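Local coordinates for protein EXOU (Pseudomonas aeruginosa, PDB 4AKX) that is a cytotoxic type III secretion toxin with probable phospholipase activity, which forms a complex with the chaperone SpcU, at residues G66-L77 / R442-S453; A121-S129 / E203-Q211. All blocks are in the same frame, centred on the assembly; numbering follows the deposited sequence.

Interaction 1 (G66-L77 / R442-S453); sequences GVTELQLSRPPL and RLQASERHTFAS
The guanidinium of Arg442 has Leu77 over one face, with Leu77 CG 3.7 Å from Arg442 CZ. At the edge of the same group, Arg442 NH1 donates to Pro75 O at 2.9 Å, nearly along the C=O axis. NH1 also pairs with Asp343. Asp343 is shared by Arg442 and Arg74, which probably eases the closeness of their charges. Glu447 OE2 lies over one face of the Arg74 guanidinium, 3.5 Å from Arg74 NE. This salt bridge rests on charge, since no N-H points at the oxygen. Arg340 is a second partner of Glu447. The Phe451 ring turns an edge to Leu70, with Phe451 CE1 3.9 Å from Leu70 CB. Gln71 OE1 lies at the edge of the Arg448 guanidinium, the side chains running side by side. The extended Gln71 chain carries NE2 to Ser446 OG, 3.0 Å away and in the amide plane. Ser446 OG, anti to the backbone N (chi1 -168°), gives its own proton to Leu72 O from above the carbonyl plane. Leu72 O also accepts from Glu447 N. Paired backbone bonds join Leu70 with His449 and Leu72 with Glu447. The two segments carry neighbouring strands of an antiparallel sheet, in which strand 68-73 lies between strands 58-63 and 446-451.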
loop_
_atom_site.group_PDB
_atom_site.type_symbol
_atom_site.label_atom_id
_atom_site.label_comp_id
_atom_site.label_asym_id
_atom_site.label_seq_id
_atom_site.Cartn_x
_atom_site.Cartn_y
_atom_site.Cartn_z
ATOM N N GLY B 66 -0.660 -16.529 39.653
ATOM C CA GLY B 66 -0.051 -17.784 39.251
ATOM C C GLY B 66 1.301 -17.623 38.592
ATOM O O GLY B 66 2.208 -18.436 38.828
ATOM N N VAL B 67 1.442 -16.587 37.751
ATOM C CA VAL B 67 2.588 -16.487 36.840
ATOM C C VAL B 67 3.868 -16.617 37.638
ATOM O O VAL B 67 4.068 -15.899 38.626
ATOM C CB VAL B 67 2.621 -15.158 36.059
ATOM C CG1 VAL B 67 3.904 -15.054 35.243
ATOM C CG2 VAL B 67 1.393 -15.013 35.187
ATOM N N THR B 68 4.713 -17.547 37.215
ATOM C CA THR B 68 5.991 -17.769 37.840
ATOM C C THR B 68 7.120 -17.247 37.015
ATOM O O THR B 68 7.227 -17.569 35.855
ATOM C CB THR B 68 6.219 -19.233 37.998
ATOM O OG1 THR B 68 5.145 -19.746 38.775
ATOM C CG2 THR B 68 7.557 -19.478 38.703
ATOM N N GLU B 69 7.970 -16.445 37.630
ATOM C CA GLU B 69 9.114 -15.894 36.966
ATOM C C GLU B 69 10.393 -16.614 37.412
ATOM O O GLU B 69 10.691 -16.720 38.625
ATOM C CB GLU B 69 9.211 -14.398 37.235
ATOM C CG GLU B 69 10.567 -13.814 36.850
ATOM C CD GLU B 69 10.624 -12.287 36.915
ATOM O OE1 GLU B 69 9.855 -11.680 37.713
ATOM O OE2 GLU B 69 11.457 -11.697 36.164
ATOM N N LEU B 70 11.144 -17.096 36.417
ATOM C CA LEU B 70 12.445 -17.721 36.631
ATOM C C LEU B 70 13.608 -16.782 36.311
ATOM O O LEU B 70 13.617 -16.118 35.278
ATOM C CB LEU B 70 12.538 -18.968 35.785
ATOM C CG LEU B 70 13.868 -19.691 35.678
ATOM C CD1 LEU B 70 14.232 -20.229 37.042
ATOM C CD2 LEU B 70 13.743 -20.841 34.689
ATOM N N GLN B 71 14.576 -16.712 37.216
ATOM C CA GLN B 71 15.824 -15.993 36.954
ATOM C C GLN B 71 17.017 -16.906 37.220
ATOM O O GLN B 71 17.031 -17.669 38.195
ATOM C CB GLN B 71 15.917 -14.746 37.809
ATOM C CG GLN B 71 16.888 -13.713 37.283
ATOM C CD GLN B 71 17.431 -12.815 38.381
ATOM O OE1 GLN B 71 16.737 -12.490 39.347
ATOM N NE2 GLN B 71 18.678 -12.408 38.233
ATOM N N LEU B 72 18.016 -16.847 36.351
ATOM C CA LEU B 72 19.017 -17.894 36.316
ATOM C C LEU B 72 20.261 -17.332 35.663
ATOM O O LEU B 72 20.172 -16.470 34.794
ATOM C CB LEU B 72 18.458 -19.093 35.563
ATOM C CG LEU B 72 19.253 -20.185 34.853
ATOM C CD1 LEU B 72 18.334 -21.353 34.492
ATOM C CD2 LEU B 72 19.905 -19.656 33.586
ATOM N N SER B 73 21.422 -17.781 36.130
ATOM C CA SER B 73 22.702 -17.314 35.616
ATOM C C SER B 73 22.853 -17.670 34.147
ATOM O O SER B 73 22.440 -18.752 33.715
ATOM C CB SER B 73 23.851 -17.937 36.410
ATOM O OG SER B 73 23.926 -19.335 36.164
ATOM N N ARG B 74 23.469 -16.766 33.388
ATOM C CA ARG B 74 23.808 -17.023 31.991
ATOM C C ARG B 74 24.409 -18.419 31.831
ATOM O O ARG B 74 25.141 -18.881 32.697
ATOM C CB ARG B 74 24.779 -15.957 31.468
ATOM C CG ARG B 74 24.164 -14.575 31.285
ATOM C CD ARG B 74 23.118 -14.584 30.177
ATOM N NE ARG B 74 23.722 -14.844 28.871
ATOM C CZ ARG B 74 23.705 -13.972 27.853
ATOM N NH1 ARG B 74 23.087 -12.783 27.964
ATOM N NH2 ARG B 74 24.297 -14.303 26.711
ATOM N N PRO B 75 24.090 -19.096 30.725
ATOM C CA PRO B 75 24.466 -20.478 30.506
ATOM C C PRO B 75 25.943 -20.618 30.472
ATOM O O PRO B 75 26.645 -19.633 30.411
ATOM C CB PRO B 75 23.925 -20.779 29.110
ATOM C CG PRO B 75 22.863 -19.761 28.884
ATOM C CD PRO B 75 23.377 -18.536 29.572
ATOM N N PRO B 76 26.421 -21.852 30.476
ATOM C CA PRO B 76 27.848 -22.077 30.481
ATOM C C PRO B 76 28.474 -21.671 29.142
ATOM O O PRO B 76 27.912 -21.957 28.074
ATOM C CB PRO B 76 27.957 -23.591 30.704
ATOM C CG PRO B 76 26.726 -24.147 30.071
ATOM C CD PRO B 76 25.654 -23.098 30.280
ATOM N N LEU B 77 29.612 -20.982 29.199
ATOM C CA LEU B 77 30.408 -20.760 27.992
ATOM C C LEU B 77 30.929 -22.097 27.397
ATOM O O LEU B 77 31.814 -22.771 27.971
ATOM C CB LEU B 77 31.556 -19.771 28.259
ATOM C CG LEU B 77 31.394 -18.330 27.774
ATOM C CD1 LEU B 77 32.746 -17.651 27.823
ATOM C CD2 LEU B 77 30.844 -18.256 26.358
ATOM N N ARG B 442 29.785 -10.809 32.450
ATOM C CA ARG B 442 28.890 -11.880 32.046
ATOM C C ARG B 442 28.545 -12.759 33.243
ATOM O O ARG B 442 27.483 -13.380 33.291
ATOM C CB ARG B 442 29.541 -12.717 30.951
ATOM C CG ARG B 442 28.569 -13.576 30.168
ATOM C CD ARG B 442 29.299 -14.675 29.413
ATOM N NE ARG B 442 29.791 -15.710 30.318
ATOM C CZ ARG B 442 29.269 -16.937 30.434
ATOM N NH1 ARG B 442 28.227 -17.317 29.699
ATOM N NH2 ARG B 442 29.802 -17.799 31.286
ATOM N N LEU B 443 29.444 -12.782 34.217
ATOM C CA LEU B 443 29.233 -13.534 35.442
ATOM C C LEU B 443 28.227 -12.871 36.408
ATOM O O LEU B 443 27.774 -13.500 37.359
ATOM C CB LEU B 443 30.570 -13.749 36.145
ATOM C CG LEU B 443 30.742 -15.082 36.841
ATOM C CD1 LEU B 443 31.356 -16.071 35.853
ATOM C CD2 LEU B 443 31.619 -14.911 38.079
ATOM N N GLN B 444 27.897 -11.603 36.176
ATOM C CA GLN B 444 26.969 -10.888 37.057
ATOM C C GLN B 444 25.658 -10.550 36.359
ATOM O O GLN B 444 24.853 -9.774 36.874
ATOM C CB GLN B 444 27.608 -9.611 37.614
ATOM C CG GLN B 444 28.987 -9.821 38.216
ATOM C CD GLN B 444 29.016 -10.934 39.253
ATOM O OE1 GLN B 444 28.314 -10.872 40.262
ATOM N NE2 GLN B 444 29.840 -11.955 39.012
ATOM N N ALA B 445 25.448 -11.126 35.179
ATOM C CA ALA B 445 24.212 -10.913 34.438
ATOM C C ALA B 445 23.367 -12.181 34.435
ATOM O O ALA B 445 23.835 -13.254 34.826
ATOM C CB ALA B 445 24.510 -10.461 33.021
ATOM N N SER B 446 22.123 -12.057 33.988
ATOM C CA SER B 446 21.158 -13.107 34.196
ATOM C C SER B 446 20.306 -13.414 32.954
ATOM O O SER B 446 20.540 -12.867 31.869
ATOM C CB SER B 446 20.265 -12.752 35.380
ATOM O OG SER B 446 19.488 -13.876 35.778
ATOM N N GLU B 447 19.378 -14.362 33.126
ATOM C CA GLU B 447 18.324 -14.671 32.171
ATOM C C GLU B 447 17.037 -14.682 32.956
ATOM O O GLU B 447 16.997 -15.191 34.076
ATOM C CB GLU B 447 18.512 -16.057 31.565
ATOM C CG GLU B 447 19.916 -16.357 31.076
ATOM C CD GLU B 447 19.927 -16.962 29.679
ATOM O OE1 GLU B 447 19.336 -18.067 29.491
ATOM O OE2 GLU B 447 20.525 -16.326 28.766
ATOM N N ARG B 448 15.988 -14.110 32.372
ATOM C CA ARG B 448 14.653 -14.143 32.947
ATOM C C ARG B 448 13.717 -14.915 32.018
ATOM O O ARG B 448 13.774 -14.756 30.804
ATOM C CB ARG B 448 14.136 -12.726 33.141
ATOM C CG ARG B 448 15.186 -11.750 33.654
ATOM C CD ARG B 448 14.539 -10.500 34.230
ATOM N NE ARG B 448 15.534 -9.536 34.703
ATOM C CZ ARG B 448 16.186 -9.624 35.862
ATOM N NH1 ARG B 448 15.966 -10.652 36.680
ATOM N NH2 ARG B 448 17.065 -8.683 36.200
ATOM N N HIS B 449 12.903 -15.796 32.581
ATOM C CA HIS B 449 11.879 -16.487 31.810
ATOM C C HIS B 449 10.618 -16.501 32.594
ATOM O O HIS B 449 10.622 -16.748 33.805
ATOM C CB HIS B 449 12.280 -17.911 31.507
ATOM C CG HIS B 449 13.530 -18.036 30.674
ATOM N ND1 HIS B 449 13.500 -18.398 29.375
ATOM C CD2 HIS B 449 14.875 -17.869 31.007
ATOM C CE1 HIS B 449 14.759 -18.447 28.895
ATOM N NE2 HIS B 449 15.599 -18.122 29.894
ATOM N N THR B 450 9.515 -16.226 31.922
ATOM C CA THR B 450 8.273 -16.041 32.609
ATOM C C THR B 450 7.395 -17.175 32.196
ATOM O O THR B 450 7.355 -17.535 31.029
ATOM C CB THR B 450 7.654 -14.707 32.213
ATOM O OG1 THR B 450 8.506 -13.631 32.662
ATOM C CG2 THR B 450 6.304 -14.550 32.845
ATOM N N PHE B 451 6.741 -17.804 33.148
ATOM C CA PHE B 451 5.843 -18.903 32.809
ATOM C C PHE B 451 4.467 -18.661 33.379
ATOM O O PHE B 451 4.253 -17.702 34.138
ATOM C CB PHE B 451 6.390 -20.254 33.287
ATOM C CG PHE B 451 7.761 -20.546 32.788
ATOM C CD1 PHE B 451 8.888 -20.034 33.433
ATOM C CD2 PHE B 451 7.925 -21.287 31.665
ATOM C CE1 PHE B 451 10.157 -20.265 32.937
ATOM C CE2 PHE B 451 9.186 -21.550 31.173
ATOM C CZ PHE B 451 10.311 -21.041 31.809
ATOM N N ALA B 452 3.524 -19.518 33.013
ATOM C CA ALA B 452 2.150 -19.285 33.372
ATOM C C ALA B 452 1.790 -20.097 34.593
ATOM O O ALA B 452 0.703 -19.913 35.165
ATOM C CB ALA B 452 1.255 -19.624 32.227
ATOM N N SER B 453 2.714 -20.967 35.020
ATOM C CA SER B 453 2.495 -21.791 36.201
ATOM C C SER B 453 3.819 -22.284 36.745
ATOM O O SER B 453 4.824 -22.326 36.012
ATOM C CB SER B 453 1.666 -22.996 35.825
ATOM O OG SER B 453 2.404 -23.881 34.992
#

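Interaction 2 (A121-S129 / E203-Q211); sequences AALLASGMS and ETRKAVLGQ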
loop_
_atom_site.group_PDB
_atom_site.type_symbol
_atom_site.label_atom_id
_atom_site.label_comp_id
_atom_site.label_asym_id
_atom_site.label_seq_id
_atom_site.Cartn_x
_atom_site.Cartn_y
_atom_site.Cartn_z
ATOM N N ALA B 121 41.144 -20.977 14.752
ATOM C CA ALA B 121 40.369 -21.929 15.564
ATOM C C ALA B 121 40.738 -23.392 15.293
ATOM O O ALA B 121 40.564 -24.254 16.169
ATOM C CB ALA B 121 38.885 -21.714 15.356
ATOM N N ALA B 122 41.207 -23.665 14.067
ATOM C CA ALA B 122 41.897 -24.916 13.737
ATOM C C ALA B 122 43.002 -25.187 14.746
ATOM O O ALA B 122 42.907 -26.118 15.543
ATOM C CB ALA B 122 42.479 -24.846 12.333
ATOM N N LEU B 123 44.030 -24.339 14.723
ATOM C CA LEU B 123 45.123 -24.393 15.691
ATOM C C LEU B 123 44.618 -24.708 17.083
ATOM O O LEU B 123 45.154 -25.579 17.769
ATOM C CB LEU B 123 45.893 -23.062 15.718
ATOM C CG LEU B 123 46.460 -22.563 14.381
ATOM C CD1 LEU B 123 46.889 -21.098 14.448
ATOM C CD2 LEU B 123 47.596 -23.459 13.882
ATOM N N LEU B 124 43.572 -24.004 17.499
ATOM C CA LEU B 124 43.167 -24.036 18.899
ATOM C C LEU B 124 42.422 -25.296 19.270
ATOM O O LEU B 124 42.658 -25.869 20.334
ATOM C CB LEU B 124 42.383 -22.789 19.265
ATOM C CG LEU B 124 43.340 -21.626 19.470
ATOM C CD1 LEU B 124 42.815 -20.325 18.871
ATOM C CD2 LEU B 124 43.686 -21.495 20.954
ATOM N N ALA B 125 41.559 -25.744 18.369
ATOM C CA ALA B 125 40.804 -26.971 18.580
ATOM C C ALA B 125 41.756 -28.165 18.665
ATOM O O ALA B 125 41.668 -28.972 19.597
ATOM C CB ALA B 125 39.766 -27.160 17.478
ATOM N N SER B 126 42.696 -28.231 17.720
ATOM C CA SER B 126 43.835 -29.172 17.766
ATOM C C SER B 126 44.486 -29.361 19.160
ATOM O O SER B 126 45.139 -30.373 19.402
ATOM C CB SER B 126 44.895 -28.778 16.734
ATOM O OG SER B 126 45.755 -27.758 17.228
ATOM N N GLY B 127 44.313 -28.382 20.053
ATOM C CA GLY B 127 44.676 -28.529 21.465
ATOM C C GLY B 127 45.889 -27.705 21.861
ATOM O O GLY B 127 46.479 -27.922 22.921
HETATM N N MSE B 128 46.252 -26.747 21.016
HETATM C CA MSE B 128 47.439 -25.921 21.234
HETATM C C MSE B 128 47.278 -25.054 22.435
HETATM O O MSE B 128 46.505 -24.100 22.413
HETATM C CB MSE B 128 47.537 -24.962 20.067
HETATM C CG MSE B 128 48.401 -25.505 18.955
HETATM SE SE MSE B 128 49.184 -23.909 18.135
HETATM C CE MSE B 128 51.031 -24.123 18.821
ATOM N N SER B 129 48.041 -25.337 23.479
ATOM C CA SER B 129 48.002 -24.515 24.690
ATOM C C SER B 129 48.179 -22.996 24.409
ATOM O O SER B 129 48.719 -22.605 23.358
ATOM C CB SER B 129 49.029 -25.018 25.716
ATOM O OG SER B 129 50.342 -24.639 25.364
ATOM N N GLU B 203 51.297 -28.333 13.234
ATOM C CA GLU B 203 50.794 -27.664 14.438
ATOM C C GLU B 203 49.687 -28.475 15.111
ATOM O O GLU B 203 49.823 -28.898 16.267
ATOM C CB GLU B 203 50.309 -26.247 14.111
ATOM C CG GLU B 203 51.445 -25.266 13.876
ATOM C CD GLU B 203 52.483 -25.292 14.990
ATOM O OE1 GLU B 203 52.113 -25.032 16.159
ATOM O OE2 GLU B 203 53.671 -25.574 14.703
ATOM N N THR B 204 48.614 -28.715 14.358
ATOM C CA THR B 204 47.513 -29.556 14.800
ATOM C C THR B 204 47.974 -30.943 15.287
ATOM O O THR B 204 47.569 -31.392 16.361
ATOM C CB THR B 204 46.443 -29.714 13.694
ATOM O OG1 THR B 204 47.072 -30.089 12.464
ATOM C CG2 THR B 204 45.677 -28.412 13.485
ATOM N N ARG B 205 48.831 -31.602 14.501
ATOM C CA ARG B 205 49.269 -32.971 14.780
ATOM C C ARG B 205 50.118 -33.020 16.065
ATOM O O ARG B 205 50.092 -34.017 16.792
ATOM C CB ARG B 205 50.054 -33.521 13.584
ATOM C CG ARG B 205 49.747 -34.956 13.167
ATOM C CD ARG B 205 50.892 -35.582 12.348
ATOM N NE ARG B 205 51.589 -34.652 11.442
ATOM C CZ ARG B 205 51.280 -34.460 10.155
ATOM N NH1 ARG B 205 50.283 -35.126 9.592
ATOM N NH2 ARG B 205 51.966 -33.586 9.422
ATOM N N LYS B 206 50.849 -31.937 16.353
ATOM C CA LYS B 206 51.616 -31.845 17.599
ATOM C C LYS B 206 50.722 -31.739 18.828
ATOM O O LYS B 206 50.855 -32.520 19.785
ATOM C CB LYS B 206 52.605 -30.677 17.563
ATOM C CG LYS B 206 54.064 -31.119 17.444
ATOM C CD LYS B 206 55.013 -29.948 17.221
ATOM C CE LYS B 206 55.487 -29.359 18.538
ATOM N NZ LYS B 206 55.894 -27.933 18.377
ATOM N N ALA B 207 49.806 -30.772 18.793
ATOM C CA ALA B 207 48.873 -30.543 19.896
ATOM C C ALA B 207 48.126 -31.820 20.253
ATOM O O ALA B 207 48.301 -32.346 21.349
ATOM C CB ALA B 207 47.910 -29.416 19.558
ATOM N N VAL B 208 47.367 -32.349 19.292
ATOM C CA VAL B 208 46.569 -33.578 19.471
ATOM C C VAL B 208 47.372 -34.760 19.994
ATOM O O VAL B 208 46.928 -35.475 20.893
ATOM C CB VAL B 208 45.849 -34.013 18.169
ATOM C CG1 VAL B 208 44.742 -33.036 17.805
ATOM C CG2 VAL B 208 46.832 -34.164 17.013
ATOM N N LEU B 209 48.554 -34.969 19.425
ATOM C CA LEU B 209 49.395 -36.066 19.854
ATOM C C LEU B 209 49.963 -35.804 21.239
ATOM O O LEU B 209 50.132 -36.742 22.015
ATOM C CB LEU B 209 50.483 -36.365 18.826
ATOM C CG LEU B 209 49.970 -37.083 17.566
ATOM C CD1 LEU B 209 50.956 -36.915 16.416
ATOM C CD2 LEU B 209 49.621 -38.554 17.792
ATOM N N GLY B 210 50.193 -34.528 21.567
ATOM C CA GLY B 210 50.738 -34.145 22.876
ATOM C C GLY B 210 49.766 -34.350 24.028
ATOM O O GLY B 210 50.128 -34.877 25.092
ATOM N N GLN B 211 48.532 -33.907 23.813
ATOM C CA GLN B 211 47.435 -34.133 24.751
ATOM C C GLN B 211 47.203 -35.627 25.008
ATOM O O GLN B 211 47.144 -36.059 26.163
ATOM C CB GLN B 211 46.146 -33.461 24.248
ATOM C CG GLN B 211 46.273 -31.961 23.993
ATOM C CD GLN B 211 46.253 -31.099 25.266
ATOM O OE1 GLN B 211 46.419 -31.595 26.388
ATOM N NE2 GLN B 211 46.051 -29.792 25.084
#
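Ser126 and Thr204 meet through their side-chain carbons. Ser126 CB lies 3.4 Å from Thr204 CG2 and is also against Thr204 CA. The methyl of Thr204 is turned to Ser126 by its first torsion (chi1 50°), which sets CG2 anti to the carbonyl carbon. The hydroxyl OG1 of Thr204 bonds back to Leu200 O in its own helix. Ala207 points its methyl at the end of the other segment. There it packs against the backbone of Ser126 and Gly127, and Met128 CG is 4.0 Å from Ala207 CB. Val208 brings CG1 to Ser126 O on the same stretch of backbone.

Gly127 leaves the helical conformation after helix 115-125, in a Schellman motif with positive phi and a pair of backbone bonds closing onto the preceding turn. The chain turns there against the flank of helix 195-214, within the patatin-like phospholipase region. Gly127 packs close to this helix, with Gly127 C 3.5 Å from Ala207 CB. The carbonyl of Gly127 is held by the amide of Gln211, one helical turn beyond Ala207. Gln211 NE2 donates to Gly127 O at 2.9 Å, in the carbonyl plane and on a lone pair. The N-H...O angle is 143°, and the oxygen is tilted a little from the amide plane. Gln211 is bent at chi2 (-77°), which folds the amide back toward the glycine.

Toward the start of segment 203-211, Leu123 and Glu203 meet at an angle, Leu123 CD2 lying 3.9 Å from Glu203 CB. The selenomethionine Met128 also slants across Glu203. Its SE and CE end faces Glu203 OE1. Leu136 of helix 130-137 touches both Leu123 and Glu203.

In the fold
The two interactions are separate, with centres 36 Å apart and nearest atoms about 13 Å apart. Along the chain, segment 66-77 comes first, then 121-129 and 203-211, and 442-453 last. Interaction 1 therefore spans a far longer chain interval than interaction 2 and encloses it. Interaction 1 belongs to the antiparallel sheet. Interaction 2 joins the end of helix 115-125 and the turn after it to helix 195-214. Segment 66-77 ends at Leu77, the first residue of strand 77-82, which pairs with 110-114 in the mixed sheet. The junction of strand 110-114 and helix 115-125 has a GxSxG pattern, consistent with a nucleophile elbow. Interaction 1 ties the early chain to strand 446-451, far later in the chain.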